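Side-chain contacts in inorganic polyphosphate/ATP-glucomannokinase (Arthrobacter sp., PDB 1WOQ), which phosphorylates glucose and mannose, taking the phosphoryl group from either inorganic polyphosphate or ATP: residues L145-G150 against R204-V209; H208-F213 against L237-V242. All blocks are in the same frame, centred on the assembly; numbering follows the deposited sequence.

Contact 1: L145-G150 against R204-V209; sequences LVITLG and RYFSHV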
loop_
_atom_site.group_PDB
_atom_site.type_symbol
_atom_site.label_atom_id
_atom_site.label_comp_id
_atom_site.label_asym_id
_atom_site.label_seq_id
_atom_site.Cartn_x
_atom_site.Cartn_y
_atom_site.Cartn_z
ATOM N N LEU A 145 10.839 -8.206 -1.777
ATOM C CA LEU A 145 9.941 -7.386 -2.580
ATOM C C LEU A 145 8.484 -7.720 -2.319
ATOM O O LEU A 145 8.048 -8.851 -2.519
ATOM C CB LEU A 145 10.264 -7.555 -4.071
ATOM C CG LEU A 145 11.717 -7.245 -4.455
ATOM C CD1 LEU A 145 11.924 -7.504 -5.945
ATOM C CD2 LEU A 145 12.046 -5.800 -4.109
ATOM N N VAL A 146 7.738 -6.725 -1.851
ATOM C CA VAL A 146 6.320 -6.895 -1.570
ATOM C C VAL A 146 5.568 -6.358 -2.785
ATOM O O VAL A 146 5.607 -5.164 -3.073
ATOM C CB VAL A 146 5.909 -6.104 -0.310
ATOM C CG1 VAL A 146 4.463 -6.420 0.060
ATOM C CG2 VAL A 146 6.835 -6.462 0.844
ATOM N N ILE A 147 4.914 -7.258 -3.510
ATOM C CA ILE A 147 4.172 -6.888 -4.709
ATOM C C ILE A 147 2.683 -6.950 -4.398
ATOM O O ILE A 147 2.177 -8.001 -4.012
ATOM C CB ILE A 147 4.477 -7.871 -5.862
ATOM C CG1 ILE A 147 5.983 -7.895 -6.151
ATOM C CG2 ILE A 147 3.679 -7.494 -7.100
ATOM C CD1 ILE A 147 6.567 -6.558 -6.605
ATOM N N THR A 148 1.983 -5.829 -4.560
ATOM C CA THR A 148 0.550 -5.805 -4.291
ATOM C C THR A 148 -0.255 -5.863 -5.589
ATOM O O THR A 148 0.038 -5.154 -6.556
ATOM C CB THR A 148 0.149 -4.546 -3.482
ATOM O OG1 THR A 148 0.389 -3.366 -4.259
ATOM C CG2 THR A 148 0.963 -4.466 -2.202
ATOM N N LEU A 149 -1.269 -6.721 -5.603
ATOM C CA LEU A 149 -2.120 -6.889 -6.777
ATOM C C LEU A 149 -3.525 -6.355 -6.506
ATOM O O LEU A 149 -4.248 -6.888 -5.673
ATOM C CB LEU A 149 -2.189 -8.373 -7.152
ATOM C CG LEU A 149 -0.838 -9.065 -7.374
ATOM C CD1 LEU A 149 -1.049 -10.558 -7.554
ATOM C CD2 LEU A 149 -0.146 -8.467 -8.596
ATOM N N GLY A 150 -3.905 -5.296 -7.211
ATOM C CA GLY A 150 -5.221 -4.717 -7.013
ATOM C C GLY A 150 -5.581 -3.870 -8.212
ATOM O O GLY A 150 -5.438 -4.324 -9.344
ATOM N N ARG A 204 5.405 -14.804 -15.692
ATOM C CA ARG A 204 6.225 -13.906 -16.495
ATOM C C ARG A 204 6.697 -12.716 -15.671
ATOM O O ARG A 204 7.881 -12.369 -15.694
ATOM C CB ARG A 204 5.436 -13.396 -17.705
ATOM C CG ARG A 204 6.241 -12.491 -18.634
ATOM C CD ARG A 204 7.418 -13.248 -19.233
ATOM N NE ARG A 204 8.709 -12.675 -18.864
ATOM C CZ ARG A 204 9.260 -11.616 -19.452
ATOM N NH1 ARG A 204 8.640 -11.003 -20.449
ATOM N NH2 ARG A 204 10.438 -11.172 -19.040
ATOM N N TYR A 205 5.771 -12.090 -14.950
ATOM C CA TYR A 205 6.103 -10.923 -14.133
ATOM C C TYR A 205 7.118 -11.238 -13.038
ATOM O O TYR A 205 8.168 -10.595 -12.947
ATOM C CB TYR A 205 4.841 -10.337 -13.488
ATOM C CG TYR A 205 5.113 -9.089 -12.671
ATOM C CD1 TYR A 205 5.247 -7.845 -13.290
ATOM C CD2 TYR A 205 5.286 -9.158 -11.289
ATOM C CE1 TYR A 205 5.550 -6.696 -12.548
ATOM C CE2 TYR A 205 5.591 -8.021 -10.542
ATOM C CZ TYR A 205 5.723 -6.794 -11.178
ATOM O OH TYR A 205 6.046 -5.669 -10.444
ATOM N N PHE A 206 6.813 -12.228 -12.204
ATOM C CA PHE A 206 7.719 -12.572 -11.119
ATOM C C PHE A 206 9.062 -13.125 -11.573
ATOM O O PHE A 206 10.082 -12.840 -10.949
ATOM C CB PHE A 206 7.047 -13.536 -10.136
ATOM C CG PHE A 206 6.019 -12.875 -9.264
ATOM C CD1 PHE A 206 4.668 -12.956 -9.574
ATOM C CD2 PHE A 206 6.410 -12.133 -8.151
ATOM C CE1 PHE A 206 3.716 -12.306 -8.787
ATOM C CE2 PHE A 206 5.469 -11.481 -7.359
ATOM C CZ PHE A 206 4.117 -11.568 -7.679
ATOM N N SER A 207 9.082 -13.900 -12.654
ATOM C CA SER A 207 10.358 -14.426 -13.129
ATOM C C SER A 207 11.204 -13.275 -13.677
ATOM O O SER A 207 12.427 -13.279 -13.553
ATOM C CB SER A 207 10.146 -15.511 -14.201
ATOM O OG SER A 207 9.534 -14.992 -15.361
ATOM N N HIS A 208 10.556 -12.279 -14.274
ATOM C CA HIS A 208 11.293 -11.133 -14.797
ATOM C C HIS A 208 11.879 -10.327 -13.640
ATOM O O HIS A 208 13.059 -9.979 -13.654
ATOM C CB HIS A 208 10.385 -10.224 -15.630
ATOM C CG HIS A 208 11.085 -9.016 -16.175
ATOM N ND1 HIS A 208 10.668 -7.729 -15.911
ATOM C CD2 HIS A 208 12.180 -8.903 -16.961
ATOM C CE1 HIS A 208 11.477 -6.875 -16.513
ATOM N NE2 HIS A 208 12.403 -7.561 -17.156
ATOM N N VAL A 209 11.055 -10.039 -12.638
ATOM C CA VAL A 209 11.506 -9.266 -11.481
ATOM C C VAL A 209 12.579 -10.045 -10.713
ATOM O O VAL A 209 13.504 -9.467 -10.143
ATOM C CB VAL A 209 10.315 -8.934 -10.552
ATOM C CG1 VAL A 209 10.803 -8.222 -9.294
ATOM C CG2 VAL A 209 9.316 -8.045 -11.300
#
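Ile147 on strand 143-149 meets two aromatic rings of helix 195-213, Tyr205 and Phe206, and these contacts are purely apolar. Its CG1 lies 3.8 Å from CE2 of Phe206, the isoleucine and phenylalanine side chains lying alongside each other and pointing opposite ways. With CG2 anti to the backbone N and CG1 beside it (chi1 -58°), both branches reach both rings: CG1 and CG2 touch Phe206, while CG2, 4.0 Å from Tyr205 CE2, and CD1 touch Tyr205. A beta-branched residue suits a strand that must fill the angle between two rings. Cut back to alanine, this position would lose CG2 and CD1 at Tyr205 and CG1 at Phe206, and a gap is likely to open mainly beside the Tyr205 ring, with Phe206 still met by CB.

One turn along the helix from Tyr205, aliphatic carbons meet alone, as Leu145 CD1 touches Val209 CG1 at 3.6 Å. Val209 also turns CG2 over one face of the Tyr205 ring, toward the rim and 3.7 Å above its plane, so the helix packs against itself as well as the strand. The phenol oxygen of Tyr205 is satisfied by the carbonyl of Leu169, and Phe206 meets Phe218 edge-to-face.

The axes of segments 145-149 and 204-209 run at 156° and come within 11.9 Å. This is a helix laid on a mixed sheet, as expected in the actin-like ATPase fold of ROK kinases.

Contact 2: H208-F213 against L237-V242; sequences HVEFLF and LRTPIV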
loop_
_atom_site.group_PDB
_atom_site.type_symbol
_atom_site.label_atom_id
_atom_site.label_comp_id
_atom_site.label_asym_id
_atom_site.label_seq_id
_atom_site.Cartn_x
_atom_site.Cartn_y
_atom_site.Cartn_z
ATOM N N HIS A 208 10.556 -12.279 -14.274
ATOM C CA HIS A 208 11.293 -11.133 -14.797
ATOM C C HIS A 208 11.879 -10.327 -13.640
ATOM O O HIS A 208 13.059 -9.979 -13.654
ATOM C CB HIS A 208 10.385 -10.224 -15.630
ATOM C CG HIS A 208 11.085 -9.016 -16.175
ATOM N ND1 HIS A 208 10.668 -7.729 -15.911
ATOM C CD2 HIS A 208 12.180 -8.903 -16.961
ATOM C CE1 HIS A 208 11.477 -6.875 -16.513
ATOM N NE2 HIS A 208 12.403 -7.561 -17.156
ATOM N N VAL A 209 11.055 -10.039 -12.638
ATOM C CA VAL A 209 11.506 -9.266 -11.481
ATOM C C VAL A 209 12.579 -10.045 -10.713
ATOM O O VAL A 209 13.504 -9.467 -10.143
ATOM C CB VAL A 209 10.315 -8.934 -10.552
ATOM C CG1 VAL A 209 10.803 -8.222 -9.294
ATOM C CG2 VAL A 209 9.316 -8.045 -11.300
ATOM N N GLU A 210 12.443 -11.366 -10.714
ATOM C CA GLU A 210 13.396 -12.245 -10.051
ATOM C C GLU A 210 14.760 -12.089 -10.721
ATOM O O GLU A 210 15.798 -12.048 -10.049
ATOM C CB GLU A 210 12.888 -13.687 -10.159
ATOM C CG GLU A 210 13.863 -14.763 -9.775
ATOM C CD GLU A 210 13.187 -16.114 -9.724
ATOM O OE1 GLU A 210 12.538 -16.411 -8.700
ATOM O OE2 GLU A 210 13.282 -16.866 -10.716
ATOM N N PHE A 211 14.759 -11.988 -12.046
ATOM C CA PHE A 211 16.011 -11.816 -12.778
ATOM C C PHE A 211 16.580 -10.423 -12.506
ATOM O O PHE A 211 17.793 -10.245 -12.390
ATOM C CB PHE A 211 15.789 -11.997 -14.283
ATOM C CG PHE A 211 17.050 -11.877 -15.099
ATOM C CD1 PHE A 211 17.545 -10.631 -15.465
ATOM C CD2 PHE A 211 17.764 -13.013 -15.465
ATOM C CE1 PHE A 211 18.737 -10.515 -16.184
ATOM C CE2 PHE A 211 18.956 -12.908 -16.184
ATOM C CZ PHE A 211 19.442 -11.654 -16.543
ATOM N N LEU A 212 15.698 -9.438 -12.392
ATOM C CA LEU A 212 16.133 -8.071 -12.140
ATOM C C LEU A 212 16.773 -7.850 -10.767
ATOM O O LEU A 212 17.722 -7.076 -10.650
ATOM C CB LEU A 212 14.953 -7.098 -12.290
ATOM C CG LEU A 212 14.349 -6.901 -13.682
ATOM C CD1 LEU A 212 13.154 -5.951 -13.599
ATOM C CD2 LEU A 212 15.413 -6.335 -14.622
ATOM N N PHE A 213 16.283 -8.537 -9.738
ATOM C CA PHE A 213 16.796 -8.300 -8.389
ATOM C C PHE A 213 17.211 -9.477 -7.508
ATOM O O PHE A 213 17.675 -9.256 -6.390
ATOM C CB PHE A 213 15.775 -7.459 -7.617
ATOM C CG PHE A 213 15.632 -6.063 -8.134
ATOM C CD1 PHE A 213 16.654 -5.139 -7.950
ATOM C CD2 PHE A 213 14.497 -5.683 -8.839
ATOM C CE1 PHE A 213 16.551 -3.851 -8.468
ATOM C CE2 PHE A 213 14.385 -4.396 -9.362
ATOM C CZ PHE A 213 15.417 -3.483 -9.174
ATOM N N LEU A 237 9.318 -20.535 -9.623
ATOM C CA LEU A 237 10.328 -19.509 -9.407
ATOM C C LEU A 237 11.473 -20.008 -8.542
ATOM O O LEU A 237 11.336 -20.987 -7.809
ATOM C CB LEU A 237 9.688 -18.299 -8.727
ATOM C CG LEU A 237 8.462 -17.696 -9.408
ATOM C CD1 LEU A 237 7.803 -16.689 -8.476
ATOM C CD2 LEU A 237 8.872 -17.048 -10.719
ATOM N N ARG A 238 12.604 -19.320 -8.627
ATOM C CA ARG A 238 13.766 -19.681 -7.830
ATOM C C ARG A 238 13.619 -18.994 -6.474
ATOM O O ARG A 238 14.292 -19.342 -5.510
ATOM C CB ARG A 238 15.048 -19.200 -8.517
ATOM C CG ARG A 238 16.325 -19.815 -7.963
ATOM C CD ARG A 238 16.337 -21.326 -8.172
ATOM N NE ARG A 238 17.616 -21.935 -7.814
ATOM C CZ ARG A 238 18.771 -21.663 -8.415
ATOM N NH1 ARG A 238 19.883 -22.269 -8.021
ATOM N NH2 ARG A 238 18.815 -20.784 -9.408
ATOM N N THR A 239 12.711 -18.026 -6.412
ATOM C CA THR A 239 12.471 -17.253 -5.194
ATOM C C THR A 239 11.228 -17.713 -4.447
ATOM O O THR A 239 10.170 -17.895 -5.044
ATOM C CB THR A 239 12.263 -15.759 -5.526
ATOM O OG1 THR A 239 13.314 -15.308 -6.386
ATOM C CG2 THR A 239 12.247 -14.919 -4.253
ATOM N N PRO A 240 11.337 -17.911 -3.124
ATOM C CA PRO A 240 10.141 -18.336 -2.399
ATOM C C PRO A 240 9.127 -17.200 -2.490
ATOM O O PRO A 240 9.498 -16.023 -2.489
ATOM C CB PRO A 240 10.655 -18.569 -0.978
ATOM C CG PRO A 240 11.839 -17.654 -0.879
ATOM C CD PRO A 240 12.499 -17.811 -2.226
ATOM N N ILE A 241 7.852 -17.548 -2.588
ATOM C CA ILE A 241 6.818 -16.532 -2.705
ATOM C C ILE A 241 5.642 -16.895 -1.814
ATOM O O ILE A 241 5.111 -18.007 -1.880
ATOM C CB ILE A 241 6.385 -16.372 -4.192
ATOM C CG1 ILE A 241 5.325 -15.277 -4.320
ATOM C CG2 ILE A 241 5.889 -17.709 -4.748
ATOM C CD1 ILE A 241 5.119 -14.793 -5.752
ATOM N N VAL A 242 5.255 -15.956 -0.960
ATOM C CA VAL A 242 4.165 -16.180 -0.025
ATOM C C VAL A 242 3.217 -14.991 0.041
ATOM O O VAL A 242 3.584 -13.858 -0.286
ATOM C CB VAL A 242 4.709 -16.437 1.403
ATOM C CG1 VAL A 242 5.745 -17.551 1.378
ATOM C CG2 VAL A 242 5.323 -15.156 1.963
#
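A glutamate side chain accepting bonds from loop residues joins the C-terminal part of helix 195-213 to the loop that leads into edge strand 241-243: Glu210 supplies the carboxylate, Arg238 and Thr239 the donors. The hydroxyl of Thr239 donates from OG1 to Glu210 OE1 at 2.7 Å, the one bond here that is not weak. It meets the oxygen on its anti side, 24° out of the carboxylate plane. The same OE1 is approached by two amides, Thr239 N at 2.8 Å and Arg238 N at 2.9 Å; both bonds are weak and bent. A further weak bond, long but straighter at 167°, runs from Arg238 N to Glu210 OE2 at 3.3 Å.

Glutamate suits the place because its extended chain, with CG anti to the backbone N (chi1 168°), carries the acid from the helix across to the loop. Threonine adds a hydroxyl to its own amide. One normal and two weak bonds thus converge on OE1, which probably restricts the carboxylate and may favour its ionised form. The guanidinium of Arg238 takes no part: its chain bends at chi2, and NH2 stays 6.9 Å from Glu210 OE2. Beside the acid, CB of Leu237 packs 3.4 Å from Glu210 OE1.

On the sheet side, Thr239 and Ile241 touch Phe218 of strand 217-221, while Leu237 lies along helix 195-213 against Gln203, Phe206 and Ser207.

Helix 195-213 is common to both contacts, which share His208 and Val209 and have centres about 8 Å apart. Contact 1 holds the helix to the inner strand 143-149 by hydrocarbon, whereas contact 2 ties it by polar bonds to the loop entering edge strand 241-243 of the same sheet. Leu237 and Ile241 bridge them: the Phe206 side chain is packed at CB by Leu237 CD1, 3.6 Å away, and at ring atom CE2 by Ile241 CD1, at 3.7 Å. Contact 1 is near the sugar pocket, the Ile147 side chain being about 9 Å from bound beta-D-glucopyranose, and strand 143-149 is paired with strand 153-159, which begins at the pocket residues Ile153 and Gly154.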